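Local coordinates for GCN5-related N-acetyltransferase (Arthrobacter sp., PDB 2R1I), which probably transfers an acetyl group from acetyl-CoA to the amino group of a substrate not yet identified, at residues E68-V72 with A83-F87; G115-L119 with F148-F154. One frame throughout, in Å; residues are numbered along the deposited sequence.

Contact 1 (E68-V72 with A83-F87); sequences EDVVV and AVLSF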
loop_
_atom_site.group_PDB
_atom_site.type_symbol
_atom_site.label_atom_id
_atom_site.label_comp_id
_atom_site.label_asym_id
_atom_site.label_seq_id
_atom_site.Cartn_x
_atom_site.Cartn_y
_atom_site.Cartn_z
ATOM N N GLU A 68 0.791 -15.384 5.024
ATOM C CA GLU A 68 2.005 -14.753 4.489
ATOM C C GLU A 68 1.706 -13.337 3.980
ATOM O O GLU A 68 2.615 -12.648 3.543
ATOM C CB GLU A 68 2.589 -15.582 3.313
ATOM C CG GLU A 68 2.867 -17.027 3.656
ATOM C CD GLU A 68 3.882 -17.143 4.797
ATOM O OE1 GLU A 68 4.861 -16.380 4.750
ATOM O OE2 GLU A 68 3.686 -17.967 5.739
ATOM N N ASP A 69 0.445 -12.869 4.118
ATOM C CA ASP A 69 0.080 -11.534 3.591
ATOM C C ASP A 69 0.493 -10.392 4.520
ATOM O O ASP A 69 0.809 -9.283 4.079
ATOM C CB ASP A 69 -1.410 -11.477 3.302
ATOM C CG ASP A 69 -1.881 -12.603 2.430
ATOM O OD1 ASP A 69 -1.240 -12.820 1.378
ATOM O OD2 ASP A 69 -2.884 -13.250 2.819
ATOM N N VAL A 70 0.297 -10.579 5.820
ATOM C CA VAL A 70 0.777 -9.649 6.855
ATOM C C VAL A 70 1.703 -10.468 7.728
ATOM O O VAL A 70 1.350 -11.559 8.194
ATOM C CB VAL A 70 -0.342 -9.110 7.709
ATOM C CG1 VAL A 70 0.182 -8.312 8.930
ATOM C CG2 VAL A 70 -1.245 -8.216 6.837
ATOM N N VAL A 71 2.921 -9.953 7.881
ATOM C CA VAL A 71 3.970 -10.622 8.644
ATOM C C VAL A 71 4.370 -9.670 9.772
ATOM O O VAL A 71 4.453 -8.455 9.588
ATOM C CB VAL A 71 5.190 -10.938 7.721
ATOM C CG1 VAL A 71 6.422 -11.376 8.614
ATOM C CG2 VAL A 71 4.821 -11.962 6.589
ATOM N N VAL A 72 4.573 -10.221 10.968
ATOM C CA VAL A 72 4.954 -9.427 12.151
ATOM C C VAL A 72 6.305 -9.957 12.642
ATOM O O VAL A 72 6.511 -11.170 12.763
ATOM C CB VAL A 72 3.916 -9.448 13.263
ATOM C CG1 VAL A 72 4.481 -8.772 14.550
ATOM C CG2 VAL A 72 2.582 -8.825 12.755
ATOM N N ALA A 83 7.569 -4.911 14.151
ATOM C CA ALA A 83 7.300 -4.395 12.819
ATOM C C ALA A 83 6.160 -5.207 12.183
ATOM O O ALA A 83 6.100 -6.426 12.397
ATOM C CB ALA A 83 8.532 -4.491 11.963
ATOM N N VAL A 84 5.285 -4.509 11.447
ATOM C CA VAL A 84 4.163 -5.103 10.692
ATOM C C VAL A 84 4.405 -4.793 9.224
ATOM O O VAL A 84 4.503 -3.597 8.855
ATOM C CB VAL A 84 2.777 -4.578 11.134
ATOM C CG1 VAL A 84 1.676 -5.279 10.370
ATOM C CG2 VAL A 84 2.595 -4.825 12.626
ATOM N N LEU A 85 4.504 -5.869 8.456
ATOM C CA LEU A 85 4.721 -5.824 6.986
ATOM C C LEU A 85 3.534 -6.367 6.274
ATOM O O LEU A 85 3.047 -7.426 6.634
ATOM C CB LEU A 85 5.907 -6.654 6.566
ATOM C CG LEU A 85 7.271 -6.130 7.016
ATOM C CD1 LEU A 85 8.344 -7.233 7.002
ATOM C CD2 LEU A 85 7.690 -4.969 6.105
ATOM N N SER A 86 3.076 -5.706 5.199
ATOM C CA SER A 86 2.066 -6.280 4.334
ATOM C C SER A 86 2.641 -6.449 2.934
ATOM O O SER A 86 3.475 -5.667 2.518
ATOM C CB SER A 86 0.832 -5.394 4.281
ATOM O OG SER A 86 1.066 -4.116 3.750
ATOM N N PHE A 87 2.152 -7.481 2.270
ATOM C CA PHE A 87 2.580 -7.863 0.912
ATOM C C PHE A 87 1.405 -7.872 -0.021
ATOM O O PHE A 87 0.295 -8.277 0.357
ATOM C CB PHE A 87 3.178 -9.257 0.986
ATOM C CG PHE A 87 4.471 -9.322 1.737
ATOM C CD1 PHE A 87 4.488 -9.434 3.117
ATOM C CD2 PHE A 87 5.660 -9.197 1.055
ATOM C CE1 PHE A 87 5.714 -9.433 3.791
ATOM C CE2 PHE A 87 6.862 -9.195 1.684
ATOM C CZ PHE A 87 6.899 -9.325 3.074
#
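V70-V72 and A83-F87 run antiparallel as neighbouring strands, their short axes 4.6 Å apart at 159°, and V71 with L85 makes the hydrogen-bonded pair between them. V71 N gives its hydrogen to L85 O at 2.8 Å, and L85 N returns one to V71 O, nearly in line with that carbonyl. Just before strand 70-75, D69 O takes a third bond, from F87 N at 2.9 Å. The non-hydrogen-bonded pairs, V70 with S86 and V72 with V84, put their side chains on one face. There V84 lies between two valines: its CG1 meets V70 CG1 at 3.7 Å, while its CG2 lies alongside V72 CG2 at 4.0 Å. Branched valines suit such extended backbone and fill a buried face. S86 turns its polar OG to D101 of the next strand, and P89 and V91 of the second subunit pack on this side. On the other face V71 CG2 reaches F87 CE1 at 3.9 Å. F87 CG, anti to its carbonyl carbon (chi1 -68°), sets the ring back beside its own N, where D69 O, bound to that N, meets the ring edge in plane. L125 of helix 109-128 packs on both V71 and F87, and R129 makes a cation-pi contact with F87. This is the antiparallel beta hairpin of strands 70-75 and 81-88, in the central sheet of the GNAT fold.

Contact 2 (G115-L119 with F148-F154); sequences GSALL and FYEARGF. With EDO (1,2-ethanediol), chain J.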
loop_
_atom_site.group_PDB
_atom_site.type_symbol
_atom_site.label_atom_id
_atom_site.label_comp_id
_atom_site.label_asym_id
_atom_site.label_seq_id
_atom_site.Cartn_x
_atom_site.Cartn_y
_atom_site.Cartn_z
ATOM N N GLY A 115 14.317 -0.391 16.712
ATOM C CA GLY A 115 13.715 0.049 15.442
ATOM C C GLY A 115 14.652 -0.172 14.262
ATOM O O GLY A 115 14.248 -0.700 13.221
ATOM N N SER A 116 15.915 0.207 14.437
ATOM C CA SER A 116 16.915 0.037 13.389
ATOM C C SER A 116 17.116 -1.461 13.008
ATOM O O SER A 116 17.150 -1.822 11.833
ATOM C CB SER A 116 18.229 0.722 13.791
ATOM O OG SER A 116 19.084 0.745 12.696
ATOM N N ALA A 117 17.139 -2.325 14.011
ATOM C CA ALA A 117 17.213 -3.798 13.808
ATOM C C ALA A 117 15.954 -4.365 13.111
ATOM O O ALA A 117 16.022 -5.243 12.248
ATOM C CB ALA A 117 17.418 -4.511 15.203
ATOM N N LEU A 118 14.805 -3.872 13.529
ATOM C CA LEU A 118 13.546 -4.342 12.956
ATOM C C LEU A 118 13.469 -3.969 11.466
ATOM O O LEU A 118 12.983 -4.770 10.644
ATOM C CB LEU A 118 12.387 -3.780 13.762
ATOM C CG LEU A 118 12.094 -4.553 15.059
ATOM C CD1 LEU A 118 11.246 -3.738 16.021
ATOM C CD2 LEU A 118 11.391 -5.920 14.722
ATOM N N LEU A 119 13.919 -2.752 11.137
ATOM C CA LEU A 119 13.891 -2.296 9.737
ATOM C C LEU A 119 14.797 -3.168 8.850
ATOM O O LEU A 119 14.428 -3.591 7.764
ATOM C CB LEU A 119 14.213 -0.797 9.612
ATOM C CG LEU A 119 14.272 -0.280 8.161
ATOM C CD1 LEU A 119 12.895 -0.549 7.479
ATOM C CD2 LEU A 119 14.664 1.187 8.094
ATOM N N PHE A 148 14.826 9.224 10.640
ATOM C CA PHE A 148 15.169 7.807 10.843
ATOM C C PHE A 148 15.133 6.998 9.532
ATOM O O PHE A 148 16.086 6.287 9.212
ATOM C CB PHE A 148 14.234 7.196 11.888
ATOM C CG PHE A 148 14.358 5.697 12.037
ATOM C CD1 PHE A 148 13.598 4.837 11.281
ATOM C CD2 PHE A 148 15.252 5.153 12.952
ATOM C CE1 PHE A 148 13.715 3.448 11.440
ATOM C CE2 PHE A 148 15.353 3.762 13.114
ATOM C CZ PHE A 148 14.603 2.928 12.349
ATOM N N TYR A 149 14.063 7.134 8.760
ATOM C CA TYR A 149 13.985 6.382 7.508
ATOM C C TYR A 149 14.941 6.909 6.466
ATOM O O TYR A 149 15.569 6.118 5.746
ATOM C CB TYR A 149 12.558 6.373 7.002
ATOM C CG TYR A 149 11.643 5.570 7.891
ATOM C CD1 TYR A 149 11.895 4.227 8.141
ATOM C CD2 TYR A 149 10.527 6.157 8.494
ATOM C CE1 TYR A 149 11.040 3.475 8.953
ATOM C CE2 TYR A 149 9.682 5.417 9.321
ATOM C CZ TYR A 149 9.945 4.083 9.549
ATOM O OH TYR A 149 9.081 3.360 10.370
ATOM N N GLU A 150 15.099 8.230 6.401
ATOM C CA GLU A 150 15.953 8.853 5.393
ATOM C C GLU A 150 17.412 8.450 5.622
ATOM O O GLU A 150 18.162 8.295 4.670
ATOM C CB GLU A 150 15.756 10.382 5.352
ATOM C CG GLU A 150 14.437 10.801 4.767
ATOM C CD GLU A 150 14.151 12.282 4.811
ATOM O OE1 GLU A 150 15.005 13.048 5.310
ATOM O OE2 GLU A 150 13.062 12.704 4.342
ATOM N N ALA A 151 17.788 8.212 6.875
ATOM C CA ALA A 151 19.151 7.739 7.208
ATOM C C ALA A 151 19.399 6.264 6.865
ATOM O O ALA A 151 20.538 5.795 6.949
ATOM C CB ALA A 151 19.416 7.939 8.687
ATOM N N ARG A 152 18.322 5.550 6.534
ATOM C CA ARG A 152 18.334 4.097 6.255
ATOM C C ARG A 152 17.730 3.780 4.856
ATOM O O ARG A 152 16.990 2.802 4.677
ATOM C CB ARG A 152 17.574 3.346 7.344
ATOM C CG ARG A 152 18.343 3.327 8.642
ATOM C CD ARG A 152 17.465 3.060 9.842
ATOM N NE ARG A 152 18.290 3.144 11.054
ATOM C CZ ARG A 152 18.649 4.272 11.671
ATOM N NH1 ARG A 152 18.289 5.464 11.212
ATOM N NH2 ARG A 152 19.408 4.213 12.758
ATOM N N GLY A 153 18.021 4.628 3.878
ATOM C CA GLY A 153 17.812 4.272 2.467
ATOM C C GLY A 153 16.475 4.615 1.848
ATOM O O GLY A 153 16.225 4.291 0.679
ATOM N N PHE A 154 15.587 5.238 2.624
ATOM C CA PHE A 154 14.295 5.650 2.086
ATOM C C PHE A 154 14.286 7.071 1.555
ATOM O O PHE A 154 14.953 7.934 2.113
ATOM C CB PHE A 154 13.185 5.519 3.138
ATOM C CG PHE A 154 12.825 4.118 3.449
ATOM C CD1 PHE A 154 13.629 3.361 4.285
ATOM C CD2 PHE A 154 11.651 3.540 2.923
ATOM C CE1 PHE A 154 13.309 2.048 4.580
ATOM C CE2 PHE A 154 11.309 2.211 3.200
ATOM C CZ PHE A 154 12.146 1.455 4.035
HETATM C C1 EDO J . 15.614 3.772 -3.707
HETATM O O1 EDO J . 16.123 2.900 -2.713
HETATM C C2 EDO J . 15.752 5.202 -3.223
HETATM O O2 EDO J . 15.143 5.314 -1.935
#
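The F148 ring points its edge at helix 109-128, with S116 N in its plane and G115 C 3.6 Å from CZ, while R152 CD lies over one face, toward the rim. Y149 CE1 lies at this edge too, and F148 CD1 stands over the rim of one Y149 face. G115, lacking a side chain, lets the F148 edge meet its backbone. The R152 guanidinium has F148 CE2 over the centre of one face and two oxygens at its edge. R152 NE gives a nearly straight bond (165°) to S116 OG, set anti to its backbone N (chi1 -170°), at 3.0 Å; NH2 joins only weakly, and NH1 reaches a lone pair of F148 O at 3.1 Å. Two firm in-plane bonds thus fix the group's rotation. In place of R152, an alanine is likely to leave S116 OG and F148 O without these donors and uncover one face of F148. L119 CD2 meets R152 CB at 3.7 Å, the Y149 ring edge at CD1 and F154 CE1 at 3.9 Å; L119 CD1 also reaches F154 CE1, using both methyls. Y149 O accepts from R152 N and F154 N on opposite faces of its plane, and glycine suits position 153 because at phi 91° a CB would jam against R152 O. The arrangement joins helix 109-128 to the last turn of helix 143-150 and the turn after it, packed against the sheet of the GNAT domain.

Contact 1 closes along the chain before contact 2 opens, and their centres lie about 17 Å apart. The first joins two strands within the mixed sheet; the second joins helix 109-128 to the end of helix 143-150 and the turn that follows, packed against that sheet. Helix 109-128 connects them: L125 and S122 lie over the strands of contact 1, whereas G115-L119, nearer its start, meets F148-F154. The two contacts also touch directly, A83 N lying 4.0 Å from L118 CD2. Strand 97-104 is a second common neighbour, bordering strand 81-88 and packing under F148 and Y149. All four segments belong to one acetyltransferase domain, and both contacts reach the second subunit, through different residues of it.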